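Local coordinates for protein splicing factor U2AF 35 kDa subunit (Homo sapiens, PDB 1JMT) that pairs with the large U2AF subunit and mediates the protein and RNA contacts needed for accurate 3'-splice site selection in pre-mRNA splicing, at residues Thr45-Lys50 with Val73-Glu78. The protein carries 1 engineered substitution. Numbering follows the deposited sequence.
Sequences TEMEEK and VKFRRE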
loop_
_atom_site.group_PDB
_atom_site.type_symbol
_atom_site.label_atom_id
_atom_site.label_comp_id
_atom_site.label_asym_id
_atom_site.label_seq_id
_atom_site.Cartn_x
_atom_site.Cartn_y
_atom_site.Cartn_z
ATOM N N THR A 45 5.556 4.958 7.790
ATOM C CA THR A 45 5.697 6.353 8.198
ATOM C C THR A 45 4.420 7.148 7.969
ATOM O O THR A 45 3.966 7.884 8.849
ATOM C CB THR A 45 6.856 7.034 7.451
ATOM O OG1 THR A 45 8.092 6.438 7.859
ATOM C CG2 THR A 45 6.890 8.531 7.754
ATOM N N GLU A 46 3.840 7.003 6.786
ATOM C CA GLU A 46 2.607 7.709 6.482
ATOM C C GLU A 46 1.488 7.251 7.420
ATOM O O GLU A 46 0.710 8.079 7.902
ATOM C CB GLU A 46 2.210 7.474 5.020
ATOM C CG GLU A 46 0.945 8.206 4.577
ATOM C CD GLU A 46 1.051 9.731 4.673
ATOM O OE1 GLU A 46 2.173 10.269 4.616
ATOM O OE2 GLU A 46 -0.001 10.394 4.788
ATOM N N MET A 47 1.409 5.946 7.696
ATOM C CA MET A 47 0.360 5.434 8.593
ATOM C C MET A 47 0.431 6.100 9.961
ATOM O O MET A 47 -0.593 6.504 10.521
ATOM C CB MET A 47 0.467 3.913 8.781
ATOM C CG MET A 47 0.179 3.083 7.532
ATOM S SD MET A 47 -1.458 3.397 6.835
ATOM C CE MET A 47 -1.017 4.554 5.553
ATOM N N GLU A 48 1.641 6.218 10.496
ATOM C CA GLU A 48 1.828 6.834 11.805
ATOM C C GLU A 48 1.727 8.351 11.759
ATOM O O GLU A 48 1.225 8.962 12.680
ATOM C CB GLU A 48 3.181 6.427 12.402
ATOM C CG GLU A 48 3.272 4.951 12.729
ATOM C CD GLU A 48 3.800 4.695 14.128
ATOM O OE1 GLU A 48 4.971 5.045 14.389
ATOM O OE2 GLU A 48 3.042 4.150 14.965
ATOM N N GLU A 49 2.209 8.952 10.682
ATOM C CA GLU A 49 2.181 10.402 10.542
ATOM C C GLU A 49 0.769 10.974 10.421
ATOM O O GLU A 49 0.422 11.938 11.105
ATOM C CB GLU A 49 3.015 10.818 9.323
ATOM C CG GLU A 49 4.090 11.857 9.611
ATOM C CD GLU A 49 3.515 13.227 9.927
ATOM O OE1 GLU A 49 2.867 13.820 9.036
ATOM O OE2 GLU A 49 3.712 13.711 11.065
ATOM N N LYS A 50 -0.060 10.377 9.575
ATOM C CA LYS A 50 -1.400 10.908 9.383
ATOM C C LYS A 50 -2.591 10.164 9.973
ATOM O O LYS A 50 -3.624 10.779 10.219
ATOM C CB LYS A 50 -1.646 11.142 7.889
ATOM C CG LYS A 50 -0.733 12.212 7.294
ATOM C CD LYS A 50 -1.159 12.605 5.888
ATOM C CE LYS A 50 -0.184 13.588 5.253
ATOM N NZ LYS A 50 -0.138 14.881 5.996
ATOM N N VAL A 73 -2.265 -3.276 8.111
ATOM C CA VAL A 73 -1.818 -2.377 9.158
ATOM C C VAL A 73 -2.752 -2.498 10.351
ATOM O O VAL A 73 -3.950 -2.268 10.233
ATOM C CB VAL A 73 -1.835 -0.915 8.671
ATOM C CG1 VAL A 73 -1.288 0.010 9.757
ATOM C CG2 VAL A 73 -1.041 -0.794 7.387
ATOM N N LYS A 74 -2.208 -2.872 11.499
ATOM C CA LYS A 74 -3.033 -2.994 12.688
ATOM C C LYS A 74 -2.768 -1.762 13.535
ATOM O O LYS A 74 -1.668 -1.588 14.068
ATOM C CB LYS A 74 -2.680 -4.267 13.471
ATOM C CG LYS A 74 -3.606 -4.533 14.664
ATOM C CD LYS A 74 -3.175 -5.775 15.424
ATOM C CE LYS A 74 -4.189 -6.160 16.486
ATOM N NZ LYS A 74 -3.814 -7.443 17.150
ATOM N N PHE A 75 -3.765 -0.888 13.617
ATOM C CA PHE A 75 -3.640 0.322 14.408
ATOM C C PHE A 75 -3.968 -0.006 15.856
ATOM O O PHE A 75 -4.755 -0.914 16.138
ATOM C CB PHE A 75 -4.596 1.411 13.908
ATOM C CG PHE A 75 -4.200 2.015 12.585
ATOM C CD1 PHE A 75 -4.725 1.524 11.392
ATOM C CD2 PHE A 75 -3.288 3.069 12.535
ATOM C CE1 PHE A 75 -4.346 2.081 10.164
ATOM C CE2 PHE A 75 -2.904 3.628 11.311
ATOM C CZ PHE A 75 -3.436 3.131 10.127
ATOM N N ARG A 76 -3.359 0.732 16.774
ATOM C CA ARG A 76 -3.612 0.516 18.188
ATOM C C ARG A 76 -5.064 0.867 18.506
ATOM O O ARG A 76 -5.674 0.277 19.395
ATOM C CB ARG A 76 -2.672 1.384 19.020
ATOM C CG ARG A 76 -2.852 1.226 20.513
ATOM C CD ARG A 76 -1.744 1.933 21.270
ATOM N NE ARG A 76 -1.872 1.751 22.710
ATOM C CZ ARG A 76 -0.951 2.118 23.593
ATOM N NH1 ARG A 76 0.173 2.691 23.181
ATOM N NH2 ARG A 76 -1.156 1.914 24.888
ATOM N N ARG A 77 -5.614 1.820 17.758
ATOM C CA ARG A 77 -6.983 2.274 17.962
ATOM C C ARG A 77 -7.947 1.961 16.832
ATOM O O ARG A 77 -7.705 2.306 15.679
ATOM C CB ARG A 77 -7.000 3.778 18.207
ATOM C CG ARG A 77 -6.338 4.181 19.468
ATOM C CD ARG A 77 -6.348 5.681 19.663
ATOM N NE ARG A 77 -5.665 6.065 20.889
ATOM C CZ ARG A 77 -4.717 5.342 21.473
ATOM N NH1 ARG A 77 -4.319 4.185 20.964
ATOM N NH2 ARG A 77 -4.160 5.786 22.572
ATOM N N GLU A 78 -9.057 1.322 17.181
ATOM C CA GLU A 78 -10.075 0.964 16.208
ATOM C C GLU A 78 -10.530 2.219 15.463
ATOM O O GLU A 78 -10.832 2.168 14.271
ATOM C CB GLU A 78 -11.257 0.302 16.924
ATOM C CG GLU A 78 -12.345 -0.241 16.012
ATOM C CD GLU A 78 -13.361 -1.090 16.765
ATOM O OE1 GLU A 78 -13.908 -0.608 17.781
ATOM O OE2 GLU A 78 -13.612 -2.240 16.340
#
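Met47 of helix 22-51 packs against Val73 and Phe75 of strand 68-75 and makes the whole contact from the helix side. Its CG sits over the fork of Val73, 4.1 Å from CG1 and 4.1 Å from CG2. Further out, Met47 SD lies 3.8 Å from CZ of Phe75. The Met47 sulfur is 5.2 Å from the centroid of the Phe75 ring and 73° off the ring normal, an oblique Met-aromatic contact. With chi2 at -57° the Met47 chain folds, which rests CG on Val73 while SD turns to the Phe75 ring. The Met47 backbone joins in as well: its O lies near the plane of the Phe75 ring, at the edge, 3.8 Å from CE2. Val73 also supports the ring, with CG1 3.7 Å above one face and offset toward the rim.

Val54 of strand 54-59 touches all three side chains. Ile4 of strand 3-11 packs on Val73 and Phe75, and Ala81 and Ala84 of helix 78-88 also meet the ring. Met47 packs on an aromatic side chain of the bound peptide too, so the buried cluster lies next to the heterodimer interface. This is part of the hydrophobic core of an RNA recognition motif, where the C-terminal end of helix 22-51 and helix 78-88 pack on one face of the antiparallel sheet.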